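Alpha-L-rhamnosidase (Klebsiella oxytoca, PDB 4XHC) hydrolyses terminal alpha-L-rhamnose from glycosides as a two-domain GH78 alpha-L-rhamnosidase and is captured here with rhamnose bound. Local coordinates at residues I58-A63 with D93-D98; P117-A122 with A182-F187; V374-L379 with Q399-L404. All blocks are in the same frame, centred on the assembly; numbering follows the deposited sequence.

Contact 1: I58-A63 with D93-D98; sequences IAVVEA and DSVIID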
loop_
_atom_site.group_PDB
_atom_site.type_symbol
_atom_site.label_atom_id
_atom_site.label_comp_id
_atom_site.label_asym_id
_atom_site.label_seq_id
_atom_site.Cartn_x
_atom_site.Cartn_y
_atom_site.Cartn_z
ATOM N N ILE A 58 -5.383 -15.281 19.031
ATOM C CA ILE A 58 -5.878 -16.521 19.658
ATOM C C ILE A 58 -6.532 -17.527 18.704
ATOM O O ILE A 58 -6.591 -18.701 19.024
ATOM C CB ILE A 58 -6.850 -16.247 20.836
ATOM C CG1 ILE A 58 -8.199 -15.693 20.341
ATOM C CG2 ILE A 58 -6.204 -15.302 21.840
ATOM C CD1 ILE A 58 -9.301 -15.703 21.388
ATOM N N ALA A 59 -7.028 -17.091 17.550
ATOM C CA ALA A 59 -7.682 -18.027 16.641
ATOM C C ALA A 59 -7.873 -17.499 15.224
ATOM O O ALA A 59 -7.807 -16.293 14.969
ATOM C CB ALA A 59 -9.032 -18.441 17.214
ATOM N N VAL A 60 -8.099 -18.442 14.309
ATOM C CA VAL A 60 -8.635 -18.155 12.985
ATOM C C VAL A 60 -10.134 -18.406 13.042
ATOM O O VAL A 60 -10.574 -19.417 13.583
ATOM C CB VAL A 60 -8.002 -19.066 11.911
ATOM C CG1 VAL A 60 -8.629 -18.815 10.548
ATOM C CG2 VAL A 60 -6.499 -18.845 11.858
ATOM N N VAL A 61 -10.913 -17.496 12.474
ATOM C CA VAL A 61 -12.369 -17.607 12.510
ATOM C C VAL A 61 -12.983 -17.401 11.132
ATOM O O VAL A 61 -12.307 -16.964 10.200
ATOM C CB VAL A 61 -12.998 -16.591 13.492
ATOM C CG1 VAL A 61 -12.432 -16.783 14.890
ATOM C CG2 VAL A 61 -12.789 -15.155 13.017
ATOM N N GLU A 62 -14.266 -17.739 11.027
ATOM C CA GLU A 62 -15.051 -17.516 9.824
ATOM C C GLU A 62 -16.286 -16.714 10.168
ATOM O O GLU A 62 -16.929 -16.960 11.191
ATOM C CB GLU A 62 -15.493 -18.835 9.200
ATOM C CG GLU A 62 -14.451 -19.477 8.300
ATOM C CD GLU A 62 -14.963 -20.734 7.615
ATOM O OE1 GLU A 62 -16.196 -20.982 7.652
ATOM O OE2 GLU A 62 -14.124 -21.469 7.042
ATOM N N ALA A 63 -16.624 -15.774 9.287
ATOM C CA ALA A 63 -17.758 -14.887 9.488
ATOM C C ALA A 63 -19.007 -15.504 8.900
ATOM O O ALA A 63 -18.961 -16.076 7.824
ATOM C CB ALA A 63 -17.482 -13.549 8.829
ATOM N N ASP A 93 -7.375 -16.923 -1.745
ATOM C CA ASP A 93 -7.541 -17.442 -0.384
ATOM C C ASP A 93 -7.476 -16.307 0.619
ATOM O O ASP A 93 -6.732 -15.353 0.429
ATOM C CB ASP A 93 -6.472 -18.486 -0.053
ATOM C CG ASP A 93 -6.675 -19.802 -0.802
ATOM O OD1 ASP A 93 -7.787 -20.041 -1.330
ATOM O OD2 ASP A 93 -5.716 -20.604 -0.856
ATOM N N SER A 94 -8.274 -16.396 1.675
ATOM C CA SER A 94 -8.280 -15.365 2.719
ATOM C C SER A 94 -8.739 -15.914 4.074
ATOM O O SER A 94 -9.504 -16.865 4.136
ATOM C CB SER A 94 -9.170 -14.187 2.310
ATOM O OG SER A 94 -10.522 -14.440 2.606
ATOM N N VAL A 95 -8.261 -15.306 5.151
ATOM C CA VAL A 95 -8.629 -15.738 6.491
ATOM C C VAL A 95 -8.928 -14.542 7.364
ATOM O O VAL A 95 -8.557 -13.420 7.019
ATOM C CB VAL A 95 -7.495 -16.532 7.146
ATOM C CG1 VAL A 95 -7.322 -17.861 6.432
ATOM C CG2 VAL A 95 -6.194 -15.734 7.125
ATOM N N ILE A 96 -9.607 -14.784 8.482
ATOM C CA ILE A 96 -9.794 -13.754 9.501
ATOM C C ILE A 96 -9.147 -14.195 10.810
ATOM O O ILE A 96 -9.486 -15.250 11.348
ATOM C CB ILE A 96 -11.271 -13.455 9.756
ATOM C CG1 ILE A 96 -11.928 -12.916 8.482
ATOM C CG2 ILE A 96 -11.391 -12.441 10.889
ATOM C CD1 ILE A 96 -13.436 -12.836 8.556
ATOM N N ILE A 97 -8.217 -13.374 11.299
ATOM C CA ILE A 97 -7.495 -13.626 12.540
ATOM C C ILE A 97 -8.141 -12.864 13.706
ATOM O O ILE A 97 -8.228 -11.627 13.685
ATOM C CB ILE A 97 -6.020 -13.169 12.434
ATOM C CG1 ILE A 97 -5.339 -13.678 11.154
ATOM C CG2 ILE A 97 -5.229 -13.613 13.657
ATOM C CD1 ILE A 97 -5.089 -15.158 11.123
ATOM N N ASP A 98 -8.611 -13.602 14.711
ATOM C CA ASP A 98 -9.138 -13.007 15.942
ATOM C C ASP A 98 -7.991 -12.841 16.914
ATOM O O ASP A 98 -7.387 -13.835 17.313
ATOM C CB ASP A 98 -10.209 -13.920 16.555
ATOM C CG ASP A 98 -10.909 -13.304 17.762
ATOM O OD1 ASP A 98 -10.533 -12.201 18.225
ATOM O OD2 ASP A 98 -11.858 -13.943 18.256
#
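Val61 and Ile96 meet methyl to methyl on one face of the sheet, CG2 to CG2 at 3.7 Å, their side chains crossing at about a right angle. Farther along that face, Ile96 swings CG1 away from its carbonyl carbon (chi1 -62°), and CD1 at its end comes 4.1 Å from Ala63 CB. The other face carries Val60 and Ile97, whose CG2 and CD1 lie 4.0 Å apart and whose side chains run obliquely across each other; Phe84 also covers Val60. Such beta-branched residues suit extended backbone and line both faces of the sheet here.

Between the faces the backbones bond directly. Val61 N reaches Ile96 O at 2.9 Å in a nearly straight bond (171° at the hydrogen), and Asp98 N gives its hydrogen to Ala59 O at 2.8 Å. At the polar edge, Asp98 O receives both Ile58 N (3.0 Å) and Ala59 N (3.3 Å), a classic beta bulge. Val61 CG1 packs on Asp98 CB, while OD1 of that buried carboxylate binds Gly100 N and forms a salt bridge with Arg174. With an N-H and a guanidinium to compensate it, this aspartate probably stays ionised despite its apolar neighbours.

Contact 2: P117-A122 with A182-F187; sequences PPDAPA and AVSRKF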
loop_
_atom_site.group_PDB
_atom_site.type_symbol
_atom_site.label_atom_id
_atom_site.label_comp_id
_atom_site.label_asym_id
_atom_site.label_seq_id
_atom_site.Cartn_x
_atom_site.Cartn_y
_atom_site.Cartn_z
ATOM N N PRO A 117 10.270 -22.322 -7.016
ATOM C CA PRO A 117 10.887 -21.053 -6.630
ATOM C C PRO A 117 9.969 -19.904 -7.016
ATOM O O PRO A 117 9.500 -19.878 -8.153
ATOM C CB PRO A 117 12.174 -21.013 -7.462
ATOM C CG PRO A 117 12.445 -22.434 -7.847
ATOM C CD PRO A 117 11.107 -23.089 -7.962
ATOM N N PRO A 118 9.719 -18.960 -6.091
ATOM C CA PRO A 118 8.736 -17.892 -6.348
ATOM C C PRO A 118 9.097 -16.975 -7.534
ATOM O O PRO A 118 10.144 -16.325 -7.527
ATOM C CB PRO A 118 8.687 -17.113 -5.023
ATOM C CG PRO A 118 9.963 -17.437 -4.327
ATOM C CD PRO A 118 10.412 -18.794 -4.804
ATOM N N ASP A 119 8.209 -16.914 -8.527
ATOM C CA ASP A 119 8.489 -16.230 -9.796
ATOM C C ASP A 119 7.665 -14.962 -10.025
ATOM O O ASP A 119 7.556 -14.495 -11.153
ATOM C CB ASP A 119 8.304 -17.200 -10.984
ATOM C CG ASP A 119 6.866 -17.673 -11.145
ATOM O OD1 ASP A 119 6.055 -17.411 -10.233
ATOM O OD2 ASP A 119 6.555 -18.317 -12.172
ATOM N N ALA A 120 7.100 -14.402 -8.965
ATOM C CA ALA A 120 6.401 -13.120 -9.063
ATOM C C ALA A 120 6.195 -12.512 -7.680
ATOM O O ALA A 120 6.232 -13.217 -6.694
ATOM C CB ALA A 120 5.064 -13.305 -9.765
ATOM N N PRO A 121 5.959 -11.200 -7.602
ATOM C CA PRO A 121 5.623 -10.626 -6.303
ATOM C C PRO A 121 4.376 -11.256 -5.691
ATOM O O PRO A 121 3.511 -11.746 -6.417
ATOM C CB PRO A 121 5.345 -9.147 -6.624
ATOM C CG PRO A 121 6.028 -8.896 -7.917
ATOM C CD PRO A 121 5.969 -10.189 -8.671
ATOM N N ALA A 122 4.292 -11.251 -4.369
ATOM C CA ALA A 122 3.085 -11.692 -3.691
ATOM C C ALA A 122 2.261 -10.464 -3.288
ATOM O O ALA A 122 2.746 -9.608 -2.543
ATOM C CB ALA A 122 3.445 -12.520 -2.472
ATOM N N ALA A 182 -3.002 -12.017 -5.214
ATOM C CA ALA A 182 -2.328 -12.606 -6.354
ATOM C C ALA A 182 -0.956 -13.149 -6.022
ATOM O O ALA A 182 -0.137 -12.479 -5.403
ATOM C CB ALA A 182 -2.207 -11.591 -7.478
ATOM N N VAL A 183 -0.748 -14.390 -6.434
ATOM C CA VAL A 183 0.563 -14.979 -6.619
ATOM C C VAL A 183 0.419 -15.719 -7.947
ATOM O O VAL A 183 -0.660 -15.689 -8.537
ATOM C CB VAL A 183 0.936 -15.944 -5.464
ATOM C CG1 VAL A 183 1.185 -15.165 -4.185
ATOM C CG2 VAL A 183 -0.151 -16.984 -5.223
ATOM N N SER A 184 1.459 -16.384 -8.431
ATOM C CA SER A 184 1.299 -17.184 -9.645
ATOM C C SER A 184 0.866 -18.597 -9.280
ATOM O O SER A 184 0.848 -18.957 -8.106
ATOM C CB SER A 184 2.588 -17.204 -10.458
ATOM O OG SER A 184 3.616 -17.814 -9.714
ATOM N N ARG A 185 0.538 -19.398 -10.289
ATOM C CA ARG A 185 0.145 -20.797 -10.074
ATOM C C ARG A 185 1.311 -21.686 -9.646
ATOM O O ARG A 185 1.103 -22.723 -9.032
ATOM C CB ARG A 185 -0.527 -21.356 -11.329
ATOM C CG ARG A 185 -1.975 -20.894 -11.470
ATOM C CD ARG A 185 -2.440 -21.057 -12.910
ATOM N NE ARG A 185 -3.451 -20.065 -13.293
ATOM C CZ ARG A 185 -4.074 -20.020 -14.474
ATOM N NH1 ARG A 185 -3.847 -20.940 -15.427
ATOM N NH2 ARG A 185 -4.956 -19.049 -14.701
ATOM N N LYS A 186 2.535 -21.258 -9.940
ATOM C CA LYS A 186 3.739 -22.027 -9.597
ATOM C C LYS A 186 4.106 -22.080 -8.096
ATOM O O LYS A 186 4.938 -22.898 -7.709
ATOM C CB LYS A 186 4.948 -21.478 -10.371
ATOM C CG LYS A 186 4.865 -21.644 -11.882
ATOM C CD LYS A 186 6.242 -21.825 -12.503
ATOM C CE LYS A 186 6.740 -23.250 -12.321
ATOM N NZ LYS A 186 8.151 -23.410 -12.767
ATOM N N PHE A 187 3.541 -21.200 -7.262
ATOM C CA PHE A 187 3.878 -21.203 -5.830
ATOM C C PHE A 187 2.756 -20.706 -4.925
ATOM O O PHE A 187 1.809 -20.053 -5.373
ATOM C CB PHE A 187 5.186 -20.428 -5.558
ATOM C CG PHE A 187 5.028 -18.926 -5.518
ATOM C CD1 PHE A 187 5.138 -18.164 -6.683
ATOM C CD2 PHE A 187 4.804 -18.268 -4.307
ATOM C CE1 PHE A 187 5.004 -16.778 -6.648
ATOM C CE2 PHE A 187 4.660 -16.886 -4.268
ATOM C CZ PHE A 187 4.761 -16.137 -5.442
#
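Ala182 brings its carbonyl oxygen to 3.7 Å from Ala122 CA, where two strands of the six-stranded sheet, 175-182 and 122-129, come together. Small methyl side chains suit this buried spot where the strands end, and the backbone of Ala182 goes on to bond His123. The next residue, Val183, lays CG1 against Ala122 CB at 3.9 Å, a buried apolar touch, while its N-H is taken up by Ser91 OG.

The strand ends at Ala182, and Ser184 opens a type I beta turn that runs to Phe187. Asp119 OD1 accepts the Ser184 hydroxyl through its syn lone pair, on the side of OD2. Asp119 has CG lying between its own N and carbonyl carbon (chi1 65°), which brings the carboxylate up to the turn. The two segments are neighbouring connections of the N-terminal beta-sandwich: 117-122 carries the chain from the four-stranded sheet to the six-stranded one, and 182-187 carries it back.

Lys186 runs its aliphatic part across Asp119 at about a right angle, CD lying 3.5 Å from OD2. Lys186 NZ itself is 5.4 Å from Asp119 OD2, not in contact with it, and forms its salt bridge with Asp298 of the second subunit; the long chain lets its methylenes pass Asp119 on the way. The same subunit supplies Ser149, whose hydroxyl bonds Pro121 O.

Phe187 closes the turn and offers a broad apolar surface. Pro118 CB sits over the centre of one ring face in a CH-pi contact, 3.8 Å from the centroid and only 2° off the normal. Asp119 OD1 lies in the ring plane, 3.7 Å from Phe187 CD1, where the ring's edge hydrogens carry slight positive charge. Phe187 CZ reaches Ala120 O at 3.5 Å.

Contact 3: V374-L379 with Q399-L404; sequences VLIYCL and QRLQQL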
loop_
_atom_site.group_PDB
_atom_site.type_symbol
_atom_site.label_atom_id
_atom_site.label_comp_id
_atom_site.label_asym_id
_atom_site.label_seq_id
_atom_site.Cartn_x
_atom_site.Cartn_y
_atom_site.Cartn_z
ATOM N N VAL A 374 -24.273 24.688 31.079
ATOM C CA VAL A 374 -22.830 24.504 31.069
ATOM C C VAL A 374 -22.140 25.778 31.550
ATOM O O VAL A 374 -21.166 25.722 32.294
ATOM C CB VAL A 374 -22.325 24.069 29.679
ATOM C CG1 VAL A 374 -20.805 24.146 29.599
ATOM C CG2 VAL A 374 -22.794 22.650 29.375
ATOM N N LEU A 375 -22.661 26.922 31.140
ATOM C CA LEU A 375 -22.111 28.199 31.558
ATOM C C LEU A 375 -22.181 28.353 33.073
ATOM O O LEU A 375 -21.199 28.723 33.714
ATOM C CB LEU A 375 -22.868 29.346 30.875
ATOM C CG LEU A 375 -22.440 30.761 31.260
ATOM C CD1 LEU A 375 -20.951 30.949 31.020
ATOM C CD2 LEU A 375 -23.252 31.774 30.475
ATOM N N ILE A 376 -23.349 28.072 33.638
ATOM C CA ILE A 376 -23.561 28.196 35.081
ATOM C C ILE A 376 -22.705 27.192 35.857
ATOM O O ILE A 376 -22.180 27.504 36.920
ATOM C CB ILE A 376 -25.048 27.995 35.437
ATOM C CG1 ILE A 376 -25.879 29.148 34.870
ATOM C CG2 ILE A 376 -25.237 27.901 36.948
ATOM C CD1 ILE A 376 -27.370 28.898 34.890
ATOM N N TYR A 377 -22.575 25.987 35.317
ATOM C CA TYR A 377 -21.747 24.945 35.923
ATOM C C TYR A 377 -20.285 25.376 36.000
ATOM O O TYR A 377 -19.633 25.205 37.034
ATOM C CB TYR A 377 -21.868 23.641 35.113
ATOM C CG TYR A 377 -21.115 22.470 35.699
ATOM C CD1 TYR A 377 -19.800 22.225 35.344
ATOM C CD2 TYR A 377 -21.725 21.602 36.604
ATOM C CE1 TYR A 377 -19.105 21.159 35.884
ATOM C CE2 TYR A 377 -21.043 20.533 37.144
ATOM C CZ TYR A 377 -19.732 20.317 36.780
ATOM O OH TYR A 377 -19.027 19.265 37.302
ATOM N N CYS A 378 -19.780 25.942 34.903
ATOM C CA CYS A 378 -18.363 26.302 34.803
ATOM C C CYS A 378 -18.043 27.642 35.483
ATOM O O CYS A 378 -16.965 27.826 36.050
ATOM C CB CYS A 378 -17.905 26.259 33.339
ATOM S SG CYS A 378 -17.823 24.568 32.649
ATOM N N LEU A 379 -18.995 28.562 35.480
ATOM C CA LEU A 379 -18.848 29.789 36.266
ATOM C C LEU A 379 -18.658 29.473 37.749
ATOM O O LEU A 379 -17.813 30.060 38.407
ATOM C CB LEU A 379 -20.056 30.691 36.078
ATOM C CG LEU A 379 -19.949 32.062 36.719
ATOM C CD1 LEU A 379 -18.733 32.811 36.211
ATOM C CD2 LEU A 379 -21.207 32.859 36.433
ATOM N N GLN A 399 -22.391 37.372 41.823
ATOM C CA GLN A 399 -23.590 38.112 41.414
ATOM C C GLN A 399 -24.054 37.648 40.052
ATOM O O GLN A 399 -25.245 37.506 39.809
ATOM C CB GLN A 399 -23.325 39.607 41.356
ATOM C CG GLN A 399 -23.052 40.210 42.709
ATOM C CD GLN A 399 -22.772 41.684 42.618
ATOM O OE1 GLN A 399 -23.703 42.477 42.551
ATOM N NE2 GLN A 399 -21.496 42.067 42.641
ATOM N N ARG A 400 -23.098 37.424 39.167
ATOM C CA ARG A 400 -23.394 36.990 37.823
ATOM C C ARG A 400 -24.019 35.593 37.796
ATOM O O ARG A 400 -24.935 35.331 37.014
ATOM C CB ARG A 400 -22.126 37.006 36.989
ATOM C CG ARG A 400 -22.388 37.090 35.503
ATOM C CD ARG A 400 -22.522 38.559 35.117
ATOM N NE ARG A 400 -22.428 38.828 33.680
ATOM C CZ ARG A 400 -23.337 38.499 32.760
ATOM N NH1 ARG A 400 -24.468 37.863 33.086
ATOM N NH2 ARG A 400 -23.095 38.809 31.485
ATOM N N LEU A 401 -23.517 34.704 38.653
ATOM C CA LEU A 401 -24.075 33.359 38.811
ATOM C C LEU A 401 -25.562 33.432 39.157
ATOM O O LEU A 401 -26.379 32.682 38.619
ATOM C CB LEU A 401 -23.325 32.594 39.907
ATOM C CG LEU A 401 -23.618 31.092 40.017
ATOM C CD1 LEU A 401 -22.988 30.322 38.861
ATOM C CD2 LEU A 401 -23.134 30.545 41.351
ATOM N N GLN A 402 -25.904 34.352 40.048
ATOM C CA GLN A 402 -27.280 34.525 40.471
ATOM C C GLN A 402 -28.177 35.001 39.327
ATOM O O GLN A 402 -29.298 34.514 39.179
ATOM C CB GLN A 402 -27.373 35.508 41.655
ATOM C CG GLN A 402 -28.608 35.302 42.519
ATOM C CD GLN A 402 -28.984 33.823 42.642
ATOM O OE1 GLN A 402 -29.907 33.340 41.964
ATOM N NE2 GLN A 402 -28.242 33.085 43.465
ATOM N N GLN A 403 -27.693 35.966 38.543
ATOM C CA GLN A 403 -28.445 36.472 37.388
ATOM C C GLN A 403 -28.753 35.357 36.421
ATOM O O GLN A 403 -29.893 35.214 35.993
ATOM C CB GLN A 403 -27.683 37.597 36.695
ATOM C CG GLN A 403 -27.707 38.883 37.503
ATOM C CD GLN A 403 -26.745 39.915 36.966
ATOM O OE1 GLN A 403 -26.477 39.950 35.759
ATOM N NE2 GLN A 403 -26.223 40.764 37.852
ATOM N N LEU A 404 -27.746 34.542 36.112
ATOM C CA LEU A 404 -27.897 33.459 35.136
ATOM C C LEU A 404 -28.876 32.387 35.612
ATOM O O LEU A 404 -29.720 31.934 34.838
ATOM C CB LEU A 404 -26.545 32.812 34.822
ATOM C CG LEU A 404 -25.464 33.684 34.185
ATOM C CD1 LEU A 404 -24.203 32.868 33.948
ATOM C CD2 LEU A 404 -25.944 34.303 32.882
#
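This is an apolar packing of two consecutive antiparallel helices, 368-389 and 391-412, in the catalytic (alpha/alpha)6 barrel, the fold of the six-hairpin glycosidases. The short axes approach to 10.1 Å and their N-to-C directions differ by 158°, so the helices run roughly antiparallel, a very short connection lying between them. Leu375, Ile376 and Leu379 from one helix face Leu401 and Leu404 from the other, all of them buried. Aliphatic residues suit this interface because their branched ends can fit between one another without polar groups to satisfy.

Leu404 occupies the middle of the patch. Its CD1 rests 3.8 Å from Leu375 CD2, the two side chains crossing at about a right angle, and is also 3.9 Å from Leu379 CD2. Nearer its backbone, Leu404 CB meets Ile376 CG1 at 3.7 Å as the two chains slide past each other in opposite directions. In Leu379, chi1 of -173° sets CG anti to the backbone N, and with chi2 near 57° CD2 reaches the backbone of the facing helix, 3.7 Å from Leu401 N, with Arg400 CB alongside.

Beyond the pair, Leu375 touches Cys343 and Val349, and Ile376 touches Ala439 and Val441. Another face of 374-379 packs on helix 302-319 through Val374 and Cys378. Leu404 O, at the end of its segment, is bonded by Gln372 NE2 of the partner helix. One turn back, Leu401 inserts CD1 beside Ile376, 3.8 Å from CG2 and 3.5 Å from the backbone oxygen of Ile376.

How the contacts relate
Contacts 1 and 2 belong to the N-terminal beta domain, their centres 23 Å apart and their nearest atoms about 7 Å. Strand 175-182 joins them: it pairs with strand 94-99, the second strand of contact 1, on the side away from strand 59-65, and runs into the turn of contact 2. Contact 3 lies in the catalytic domain across the chain's centre, about 55 Å from contact 1 and 71 Å from contact 2, centre to centre. None supplies a residue to the rhamnose pocket. Contact 3 is tied to it indirectly, since its first helix packs on helix 302-319, which carries the pocket residue Tyr304. Contact 2 alone meets the second subunit, including Asp298 of that subunit's catalytic domain.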